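Local coordinates for protein inositol-1-monophosphatase SuhB (Mycobacterium tuberculosis, PDB 2Q74) that probably dephosphorylates inositol 1-phosphate to free myo-inositol with the help of magnesium ions, working as a homodimer, at residues A[23-34]-A[112-121]; A[172-181]-A[198-208]. One frame throughout, in Å; residues are numbered along the deposited sequence.

In the fold
Interaction 1 (23-34 with 112-121) joins a helix layer to the seven-strand sheet, while interaction 2 (172-181 with 198-208) lies within the five-strand sheet; their centres are 27 Å apart. The first sets helix 8-33 against the end of helix 109-114 and the start of strand 120-127; it is carried by apolar groups and an arginine lying over a ring. The second joins two parallel strands by backbone hydrogen bonds, with arginines and an aspartate packed on and beside the pair. Each is partly buried, with some residues at the surface, and both reach the second subunit. They meet where Ala118 packs on Ile208.

Interaction 1: residues A[23-34]-A[112-121]; sequences AAFVRGRRAEVF and FVYGIPAYAV
The 23-33 part of helix 8-33 runs past the end of helix 109-114 and the start of strand 120-127, with Ala23 nearest Val121 at one end and Arg30 nearest Phe112 at the other. The Arg30 chain passes over one face of the Phe112 ring, and its CD makes a CH-pi contact 3.9 Å from the ring centroid. CG of Arg30 stands anti to the backbone N (chi1 -178°) and the chain runs straight on before bending at chi3, which leaves the guanidinium standing off above the ring, steeply tilted to it, too far for more than a weak cation-pi attraction. The Phe112 carbonyl oxygen lies over one guanidinium face, close to NH1 but at a poor angle for a hydrogen bond; Gly115 CA, where the chain leaves the helix with positive phi, is 3.5 Å from Arg30 NH2. In the inositol monophosphatase fold this packs helix 8-33 on helix 109-114, the turn after it and strand 120-127 of the seven-strand sheet, with the Phe112 side chain close to Ile106, a probable substrate-binding residue. Tyr119 OH lies 3.6 Å from Arg30 CD, the two side chains crossing at about a right angle. Phe112 CE2 comes 3.7 Å from Phe34 CE2 and lies near the plane of the Phe34 ring. Val26 CG1 meets Phe112 CE1 at 3.8 Å, while Val121 CG2 packs more loosely on Ala23 and Val26.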
loop_
_atom_site.group_PDB
_atom_site.type_symbol
_atom_site.label_atom_id
_atom_site.label_comp_id
_atom_site.label_asym_id
_atom_site.label_seq_id
_atom_site.Cartn_x
_atom_site.Cartn_y
_atom_site.Cartn_z
ATOM N N ALA A 23 4.700 18.756 4.129
ATOM C CA ALA A 23 3.589 17.856 3.845
ATOM C C ALA A 23 2.336 18.672 3.554
ATOM O O ALA A 23 1.648 18.445 2.556
ATOM C CB ALA A 23 3.354 16.909 5.011
ATOM N N ALA A 24 2.048 19.634 4.419
ATOM C CA ALA A 24 0.887 20.507 4.243
ATOM C C ALA A 24 0.910 21.224 2.885
ATOM O O ALA A 24 -0.135 21.447 2.253
ATOM C CB ALA A 24 0.830 21.534 5.374
ATOM N N PHE A 25 2.109 21.598 2.447
ATOM C CA PHE A 25 2.289 22.329 1.190
ATOM C C PHE A 25 2.088 21.412 -0.004
ATOM O O PHE A 25 1.438 21.780 -0.973
ATOM C CB PHE A 25 3.702 22.913 1.166
ATOM C CG PHE A 25 4.027 23.689 -0.072
ATOM C CD1 PHE A 25 3.587 24.980 -0.226
ATOM C CD2 PHE A 25 4.815 23.132 -1.069
ATOM C CE1 PHE A 25 3.913 25.717 -1.375
ATOM C CE2 PHE A 25 5.141 23.848 -2.213
ATOM C CZ PHE A 25 4.687 25.141 -2.366
ATOM N N VAL A 26 2.657 20.215 0.071
ATOM C CA VAL A 26 2.490 19.212 -0.980
ATOM C C VAL A 26 1.017 18.865 -1.157
ATOM O O VAL A 26 0.499 18.790 -2.251
ATOM C CB VAL A 26 3.272 17.919 -0.608
ATOM C CG1 VAL A 26 2.890 16.765 -1.513
ATOM C CG2 VAL A 26 4.765 18.196 -0.645
ATOM N N ARG A 27 0.374 18.629 -0.034
ATOM C CA ARG A 27 -1.014 18.241 0.040
ATOM C C ARG A 27 -1.864 19.313 -0.644
ATOM O O ARG A 27 -2.770 19.019 -1.430
ATOM C CB ARG A 27 -1.329 18.074 1.522
ATOM C CG ARG A 27 -2.701 17.672 1.881
ATOM C CD ARG A 27 -2.715 16.603 2.974
ATOM N NE ARG A 27 -1.656 16.686 3.986
ATOM C CZ ARG A 27 -1.569 17.590 4.960
ATOM N NH1 ARG A 27 -2.452 18.573 5.057
ATOM N NH2 ARG A 27 -0.581 17.520 5.844
ATOM N N GLY A 28 -1.515 20.569 -0.396
ATOM C CA GLY A 28 -2.204 21.685 -1.018
ATOM C C GLY A 28 -1.857 21.918 -2.474
ATOM O O GLY A 28 -2.732 22.207 -3.294
ATOM N N ARG A 29 -0.572 21.825 -2.796
ATOM C CA ARG A 29 -0.114 22.029 -4.168
ATOM C C ARG A 29 -0.619 20.945 -5.118
ATOM O O ARG A 29 -0.956 21.237 -6.266
ATOM C CB ARG A 29 1.411 22.085 -4.220
ATOM C CG ARG A 29 2.012 23.437 -3.863
ATOM C CD ARG A 29 1.668 24.522 -4.919
ATOM N NE ARG A 29 2.314 24.259 -6.204
ATOM C CZ ARG A 29 1.850 24.634 -7.402
ATOM N NH1 ARG A 29 0.708 25.297 -7.533
ATOM N NH2 ARG A 29 2.536 24.319 -8.495
ATOM N N ARG A 30 -0.671 19.702 -4.640
ATOM C CA ARG A 30 -1.176 18.599 -5.445
ATOM C C ARG A 30 -2.609 18.885 -5.895
ATOM O O ARG A 30 -2.937 18.700 -7.057
ATOM C CB ARG A 30 -1.083 17.249 -4.692
ATOM C CG ARG A 30 -1.569 16.061 -5.544
ATOM C CD ARG A 30 -1.419 14.675 -4.904
ATOM N NE ARG A 30 -2.529 13.822 -5.330
ATOM C CZ ARG A 30 -2.714 13.338 -6.562
ATOM N NH1 ARG A 30 -1.844 13.560 -7.520
ATOM N NH2 ARG A 30 -3.770 12.593 -6.834
ATOM N N ALA A 31 -3.446 19.348 -4.970
ATOM C CA ALA A 31 -4.846 19.650 -5.261
ATOM C C ALA A 31 -4.988 20.739 -6.323
ATOM O O ALA A 31 -5.858 20.660 -7.194
ATOM C CB ALA A 31 -5.574 20.048 -3.984
ATOM N N GLU A 32 -4.121 21.741 -6.275
ATOM C CA GLU A 32 -4.137 22.811 -7.283
ATOM C C GLU A 32 -3.737 22.284 -8.663
ATOM O O GLU A 32 -4.517 22.331 -9.610
ATOM C CB GLU A 32 -3.211 23.960 -6.877
ATOM C CG GLU A 32 -3.586 24.612 -5.553
ATOM C CD GLU A 32 -2.652 25.719 -5.145
ATOM O OE1 GLU A 32 -1.585 25.861 -5.763
ATOM O OE2 GLU A 32 -2.972 26.440 -4.187
ATOM N N VAL A 33 -2.525 21.760 -8.755
ATOM C CA VAL A 33 -1.992 21.201 -9.993
ATOM C C VAL A 33 -2.913 20.138 -10.636
ATOM O O VAL A 33 -2.998 20.054 -11.847
ATOM C CB VAL A 33 -0.587 20.634 -9.736
ATOM C CG1 VAL A 33 -0.079 19.863 -10.936
ATOM C CG2 VAL A 33 0.369 21.774 -9.388
ATOM N N PHE A 34 -3.601 19.340 -9.827
ATOM C CA PHE A 34 -4.531 18.327 -10.329
ATOM C C PHE A 34 -5.967 18.791 -10.091
ATOM O O PHE A 34 -6.618 19.341 -10.974
ATOM C CB PHE A 34 -4.315 16.980 -9.615
ATOM C CG PHE A 34 -3.016 16.277 -9.967
ATOM C CD1 PHE A 34 -2.887 15.575 -11.158
ATOM C CD2 PHE A 34 -1.938 16.278 -9.087
ATOM C CE1 PHE A 34 -1.695 14.903 -11.474
ATOM C CE2 PHE A 34 -0.741 15.616 -9.401
ATOM C CZ PHE A 34 -0.623 14.923 -10.583
ATOM N N PHE A 112 2.316 9.511 -5.872
ATOM C CA PHE A 112 1.811 10.872 -5.991
ATOM C C PHE A 112 1.003 11.120 -7.294
ATOM O O PHE A 112 -0.096 11.674 -7.268
ATOM C CB PHE A 112 2.993 11.840 -5.945
ATOM C CG PHE A 112 2.606 13.284 -5.989
ATOM C CD1 PHE A 112 2.330 13.966 -4.829
ATOM C CD2 PHE A 112 2.554 13.957 -7.183
ATOM C CE1 PHE A 112 1.990 15.303 -4.856
ATOM C CE2 PHE A 112 2.204 15.298 -7.236
ATOM C CZ PHE A 112 1.916 15.971 -6.072
ATOM N N VAL A 113 1.551 10.701 -8.421
ATOM C CA VAL A 113 0.895 10.906 -9.698
ATOM C C VAL A 113 -0.417 10.113 -9.826
ATOM O O VAL A 113 -1.380 10.575 -10.453
ATOM C CB VAL A 113 1.852 10.548 -10.883
ATOM C CG1 VAL A 113 1.100 10.490 -12.172
ATOM C CG2 VAL A 113 2.964 11.573 -10.996
ATOM N N TYR A 114 -0.445 8.916 -9.248
ATOM C CA TYR A 114 -1.619 8.041 -9.349
ATOM C C TYR A 114 -2.643 8.249 -8.244
ATOM O O TYR A 114 -3.749 7.761 -8.336
ATOM C CB TYR A 114 -1.195 6.571 -9.357
ATOM C CG TYR A 114 -0.757 6.035 -10.710
ATOM C CD1 TYR A 114 0.535 6.250 -11.173
ATOM C CD2 TYR A 114 -1.620 5.286 -11.509
ATOM C CE1 TYR A 114 0.950 5.769 -12.401
ATOM C CE2 TYR A 114 -1.203 4.789 -12.734
ATOM C CZ TYR A 114 0.090 5.045 -13.166
ATOM O OH TYR A 114 0.568 4.550 -14.336
ATOM N N GLY A 115 -2.284 8.971 -7.199
ATOM C CA GLY A 115 -3.197 9.192 -6.087
ATOM C C GLY A 115 -3.204 8.033 -5.091
ATOM O O GLY A 115 -4.194 7.820 -4.382
ATOM N N ILE A 116 -2.129 7.261 -5.041
ATOM C CA ILE A 116 -2.010 6.233 -4.034
ATOM C C ILE A 116 -1.430 6.910 -2.773
ATOM O O ILE A 116 -0.327 7.445 -2.821
ATOM C CB ILE A 116 -1.108 5.070 -4.518
ATOM C CG1 ILE A 116 -1.715 4.447 -5.794
ATOM C CG2 ILE A 116 -0.897 4.035 -3.393
ATOM C CD1 ILE A 116 -0.830 3.418 -6.434
ATOM N N PRO A 117 -2.180 6.908 -1.652
ATOM C CA PRO A 117 -1.769 7.643 -0.457
ATOM C C PRO A 117 -0.612 6.986 0.222
ATOM O O PRO A 117 -0.754 6.418 1.307
ATOM C CB PRO A 117 -3.003 7.585 0.439
ATOM C CG PRO A 117 -3.665 6.338 0.030
ATOM C CD PRO A 117 -3.489 6.255 -1.451
ATOM N N ALA A 118 0.541 7.103 -0.409
ATOM C CA ALA A 118 1.737 6.528 0.084
ATOM C C ALA A 118 2.879 7.275 -0.590
ATOM O O ALA A 118 3.651 6.687 -1.379
ATOM C CB ALA A 118 1.774 5.043 -0.258
ATOM N N TYR A 119 2.962 8.575 -0.297
ATOM C CA TYR A 119 4.161 9.354 -0.612
ATOM C C TYR A 119 4.559 10.138 0.609
ATOM O O TYR A 119 3.713 10.423 1.457
ATOM C CB TYR A 119 3.919 10.287 -1.781
ATOM C CG TYR A 119 2.551 10.881 -1.815
ATOM C CD1 TYR A 119 2.289 12.151 -1.308
ATOM C CD2 TYR A 119 1.510 10.170 -2.367
ATOM C CE1 TYR A 119 0.992 12.682 -1.371
ATOM C CE2 TYR A 119 0.261 10.679 -2.440
ATOM C CZ TYR A 119 -0.017 11.925 -1.942
ATOM O OH TYR A 119 -1.323 12.393 -2.061
ATOM N N ALA A 120 5.828 10.526 0.693
ATOM C CA ALA A 120 6.343 11.126 1.932
ATOM C C ALA A 120 7.393 12.227 1.727
ATOM O O ALA A 120 8.106 12.275 0.737
ATOM C CB ALA A 120 6.907 10.049 2.791
ATOM N N VAL A 121 7.466 13.117 2.700
ATOM C CA VAL A 121 8.541 14.077 2.790
ATOM C C VAL A 121 9.564 13.473 3.765
ATOM O O VAL A 121 9.190 13.059 4.861
ATOM C CB VAL A 121 8.020 15.411 3.339
ATOM C CG1 VAL A 121 9.162 16.412 3.440
ATOM C CG2 VAL A 121 6.863 15.937 2.470
#

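Interaction 2: residues A[172-181]-A[198-208]; sequences LSMALLGTGF and VVPLVRDVRRI
The Arg207 guanidinium lies between two partners: the Phe181 ring over one face and Thr179 OG1 over the other, while Phe181 N lies at its edge. Arg207 CZ sits 3.9 Å from the centroid of the Phe181 ring in a cation-pi contact, the two planes 41° apart, though the pair is modelled too tightly for the detail to be trusted. Bends at chi2 and chi3 fold the Arg207 chain back over Gly180. The Arg206 guanidinium has Leu176 CD1 over the centre of one face. Its salt bridge from NH2 to Asp204 OD2, weak as a hydrogen bond, and the bond from NE to Val205 O probably help fix this group, which probably binds substrate. Met174 SD lies at the edge of the Arg203 guanidinium, 3.6 Å from NH1. Between these groups, strands 176-181 and 204-206 pair in parallel. Leu177 N bonds to Asp204 O, and Arg206 N to Leu177 O at 2.7 Å. Thr179 N then meets Arg206 O at 2.9 Å. Leu177 and Val205 point to the other sheet face from Leu176 and Arg206; there Leu177 CD2 packs on Val198 CG2 (3.9 Å). The pair forms the beta-alpha-beta crossover through helix 188-198, whose Leu195 touches Thr179 and Arg207. Strand 204-206 is outermost in its five-strand sheet within the chain, and strand 225-231 flanks strand 176-181 on its other side.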
loop_
_atom_site.group_PDB
_atom_site.type_symbol
_atom_site.label_atom_id
_atom_site.label_comp_id
_atom_site.label_asym_id
_atom_site.label_seq_id
_atom_site.Cartn_x
_atom_site.Cartn_y
_atom_site.Cartn_z
ATOM N N LEU A 172 11.484 -16.189 10.357
ATOM C CA LEU A 172 11.401 -15.490 9.080
ATOM C C LEU A 172 10.201 -15.908 8.247
ATOM O O LEU A 172 9.773 -15.145 7.435
ATOM C CB LEU A 172 12.688 -15.697 8.267
ATOM C CG LEU A 172 12.862 -14.879 6.975
ATOM C CD1 LEU A 172 12.914 -13.362 7.259
ATOM C CD2 LEU A 172 14.128 -15.370 6.229
ATOM N N SER A 173 9.668 -17.110 8.453
ATOM C CA SER A 173 8.443 -17.565 7.764
ATOM C C SER A 173 7.202 -16.909 8.316
ATOM O O SER A 173 6.113 -17.090 7.784
ATOM C CB SER A 173 8.269 -19.072 7.920
ATOM O OG SER A 173 8.033 -19.400 9.272
ATOM N N MET A 174 7.377 -16.163 9.399
ATOM C CA MET A 174 6.303 -15.426 10.038
ATOM C C MET A 174 6.410 -13.919 9.774
ATOM O O MET A 174 5.600 -13.138 10.270
ATOM C CB MET A 174 6.368 -15.687 11.540
ATOM C CG MET A 174 5.972 -17.092 11.924
ATOM S SD MET A 174 4.172 -17.274 11.934
ATOM C CE MET A 174 3.743 -17.737 10.229
ATOM N N ALA A 175 7.411 -13.518 8.994
ATOM C CA ALA A 175 7.723 -12.117 8.808
ATOM C C ALA A 175 7.008 -11.549 7.570
ATOM O O ALA A 175 6.936 -12.205 6.528
ATOM C CB ALA A 175 9.215 -11.939 8.702
ATOM N N LEU A 176 6.468 -10.336 7.709
ATOM C CA LEU A 176 5.909 -9.609 6.577
ATOM C C LEU A 176 6.980 -8.665 6.025
ATOM O O LEU A 176 7.444 -7.744 6.720
ATOM C CB LEU A 176 4.676 -8.827 7.018
ATOM C CG LEU A 176 3.884 -8.052 6.010
ATOM C CD1 LEU A 176 3.300 -8.984 4.978
ATOM C CD2 LEU A 176 2.803 -7.315 6.774
ATOM N N LEU A 177 7.363 -8.904 4.775
ATOM C CA LEU A 177 8.482 -8.223 4.175
ATOM C C LEU A 177 8.011 -7.214 3.130
ATOM O O LEU A 177 7.238 -7.550 2.238
ATOM C CB LEU A 177 9.390 -9.241 3.511
ATOM C CG LEU A 177 10.615 -8.702 2.792
ATOM C CD1 LEU A 177 11.687 -8.222 3.784
ATOM C CD2 LEU A 177 11.144 -9.781 1.898
ATOM N N GLY A 178 8.528 -5.992 3.227
ATOM C CA GLY A 178 8.318 -4.988 2.203
ATOM C C GLY A 178 9.505 -4.908 1.259
ATOM O O GLY A 178 10.659 -5.078 1.654
ATOM N N THR A 179 9.240 -4.659 -0.006
ATOM C CA THR A 179 10.325 -4.422 -0.961
ATOM C C THR A 179 9.984 -3.358 -1.954
ATOM O O THR A 179 8.849 -2.926 -2.050
ATOM C CB THR A 179 10.700 -5.688 -1.746
ATOM O OG1 THR A 179 9.519 -6.321 -2.254
ATOM C CG2 THR A 179 11.406 -6.631 -0.841
ATOM N N GLY A 180 11.005 -2.929 -2.672
ATOM C CA GLY A 180 10.836 -2.021 -3.782
ATOM C C GLY A 180 11.854 -2.323 -4.850
ATOM O O GLY A 180 12.755 -3.150 -4.661
ATOM N N PHE A 181 11.666 -1.681 -5.997
ATOM C CA PHE A 181 12.629 -1.712 -7.087
ATOM C C PHE A 181 13.375 -0.398 -7.000
ATOM O O PHE A 181 12.761 0.676 -7.046
ATOM C CB PHE A 181 11.920 -1.864 -8.431
ATOM C CG PHE A 181 11.299 -3.227 -8.645
ATOM C CD1 PHE A 181 10.002 -3.347 -9.124
ATOM C CD2 PHE A 181 12.015 -4.385 -8.370
ATOM C CE1 PHE A 181 9.437 -4.595 -9.327
ATOM C CE2 PHE A 181 11.453 -5.629 -8.574
ATOM C CZ PHE A 181 10.165 -5.732 -9.058
ATOM N N VAL A 198 13.061 -15.574 -2.114
ATOM C CA VAL A 198 12.792 -15.303 -0.694
ATOM C C VAL A 198 11.300 -15.384 -0.341
ATOM O O VAL A 198 10.948 -15.625 0.814
ATOM C CB VAL A 198 13.454 -13.967 -0.217
ATOM C CG1 VAL A 198 13.758 -13.048 -1.370
ATOM C CG2 VAL A 198 12.610 -13.270 0.821
ATOM N N VAL A 199 10.440 -15.244 -1.345
ATOM C CA VAL A 199 8.973 -15.294 -1.170
ATOM C C VAL A 199 8.461 -16.494 -0.346
ATOM O O VAL A 199 7.647 -16.334 0.555
ATOM C CB VAL A 199 8.223 -15.258 -2.556
ATOM C CG1 VAL A 199 6.765 -15.734 -2.422
ATOM C CG2 VAL A 199 8.271 -13.861 -3.175
ATOM N N PRO A 200 8.918 -17.707 -0.655
ATOM C CA PRO A 200 8.468 -18.843 0.154
ATOM C C PRO A 200 9.077 -18.933 1.556
ATOM O O PRO A 200 8.583 -19.687 2.378
ATOM C CB PRO A 200 8.901 -20.049 -0.683
ATOM C CG PRO A 200 10.095 -19.570 -1.407
ATOM C CD PRO A 200 9.806 -18.141 -1.746
ATOM N N LEU A 201 10.126 -18.175 1.832
ATOM C CA LEU A 201 10.736 -18.189 3.160
ATOM C C LEU A 201 10.061 -17.230 4.127
ATOM O O LEU A 201 10.453 -17.196 5.302
ATOM C CB LEU A 201 12.203 -17.795 3.072
ATOM C CG LEU A 201 13.094 -18.725 2.264
ATOM C CD1 LEU A 201 14.455 -18.083 2.121
ATOM C CD2 LEU A 201 13.198 -20.081 2.933
ATOM N N VAL A 202 9.091 -16.437 3.638
ATOM C CA VAL A 202 8.442 -15.408 4.462
ATOM C C VAL A 202 6.928 -15.472 4.415
ATOM O O VAL A 202 6.339 -15.993 3.469
ATOM C CB VAL A 202 8.863 -13.972 4.055
ATOM C CG1 VAL A 202 10.349 -13.738 4.326
ATOM C CG2 VAL A 202 8.484 -13.672 2.587
ATOM N N ARG A 203 6.315 -14.909 5.453
ATOM C CA ARG A 203 4.860 -14.875 5.608
ATOM C C ARG A 203 4.156 -14.354 4.379
ATOM O O ARG A 203 3.314 -15.049 3.841
ATOM C CB ARG A 203 4.520 -13.988 6.784
ATOM C CG ARG A 203 3.084 -13.964 7.241
ATOM C CD ARG A 203 3.022 -12.946 8.392
ATOM N NE ARG A 203 1.752 -12.924 9.084
ATOM C CZ ARG A 203 1.381 -13.786 10.016
ATOM N NH1 ARG A 203 2.166 -14.794 10.374
ATOM N NH2 ARG A 203 0.177 -13.650 10.565
ATOM N N ASP A 204 4.479 -13.129 3.955
ATOM C CA ASP A 204 3.907 -12.491 2.750
ATOM C C ASP A 204 4.806 -11.300 2.367
ATOM O O ASP A 204 5.760 -10.970 3.063
ATOM C CB ASP A 204 2.464 -12.030 2.989
ATOM C CG ASP A 204 1.627 -11.915 1.671
ATOM O OD1 ASP A 204 2.206 -11.922 0.568
ATOM O OD2 ASP A 204 0.371 -11.793 1.730
ATOM N N VAL A 205 4.523 -10.675 1.241
ATOM C CA VAL A 205 5.335 -9.572 0.739
ATOM C C VAL A 205 4.437 -8.362 0.503
ATOM O O VAL A 205 3.282 -8.516 0.139
ATOM C CB VAL A 205 6.076 -10.003 -0.585
ATOM C CG1 VAL A 205 6.919 -8.892 -1.165
ATOM C CG2 VAL A 205 6.942 -11.206 -0.321
ATOM N N ARG A 206 4.980 -7.174 0.727
ATOM C CA ARG A 206 4.294 -5.923 0.442
ATOM C C ARG A 206 5.163 -5.047 -0.484
ATOM O O ARG A 206 6.386 -4.968 -0.298
ATOM C CB ARG A 206 3.993 -5.171 1.752
ATOM C CG ARG A 206 2.832 -5.724 2.627
ATOM C CD ARG A 206 1.445 -5.717 1.907
ATOM N NE ARG A 206 0.931 -7.089 1.778
ATOM C CZ ARG A 206 0.013 -7.649 2.568
ATOM N NH1 ARG A 206 -0.561 -6.956 3.532
ATOM N NH2 ARG A 206 -0.361 -8.900 2.376
ATOM N N ARG A 207 4.534 -4.412 -1.480
ATOM C CA ARG A 207 5.231 -3.485 -2.375
ATOM C C ARG A 207 4.413 -2.228 -2.526
ATOM O O ARG A 207 3.484 -2.156 -3.344
ATOM C CB ARG A 207 5.504 -4.166 -3.718
ATOM C CG ARG A 207 5.967 -3.286 -4.928
ATOM C CD ARG A 207 7.425 -2.885 -4.845
ATOM N NE ARG A 207 8.469 -3.741 -5.469
ATOM C CZ ARG A 207 8.420 -5.049 -5.770
ATOM N NH1 ARG A 207 7.341 -5.807 -5.596
ATOM N NH2 ARG A 207 9.504 -5.619 -6.291
ATOM N N ILE A 208 4.814 -1.210 -1.796
ATOM C CA ILE A 208 4.005 -0.031 -1.553
ATOM C C ILE A 208 4.397 1.209 -2.364
ATOM O O ILE A 208 3.554 2.060 -2.607
ATOM C CB ILE A 208 4.002 0.258 -0.039
ATOM C CG1 ILE A 208 3.129 -0.787 0.657
ATOM C CG2 ILE A 208 3.515 1.689 0.313
ATOM C CD1 ILE A 208 3.226 -0.716 2.157
#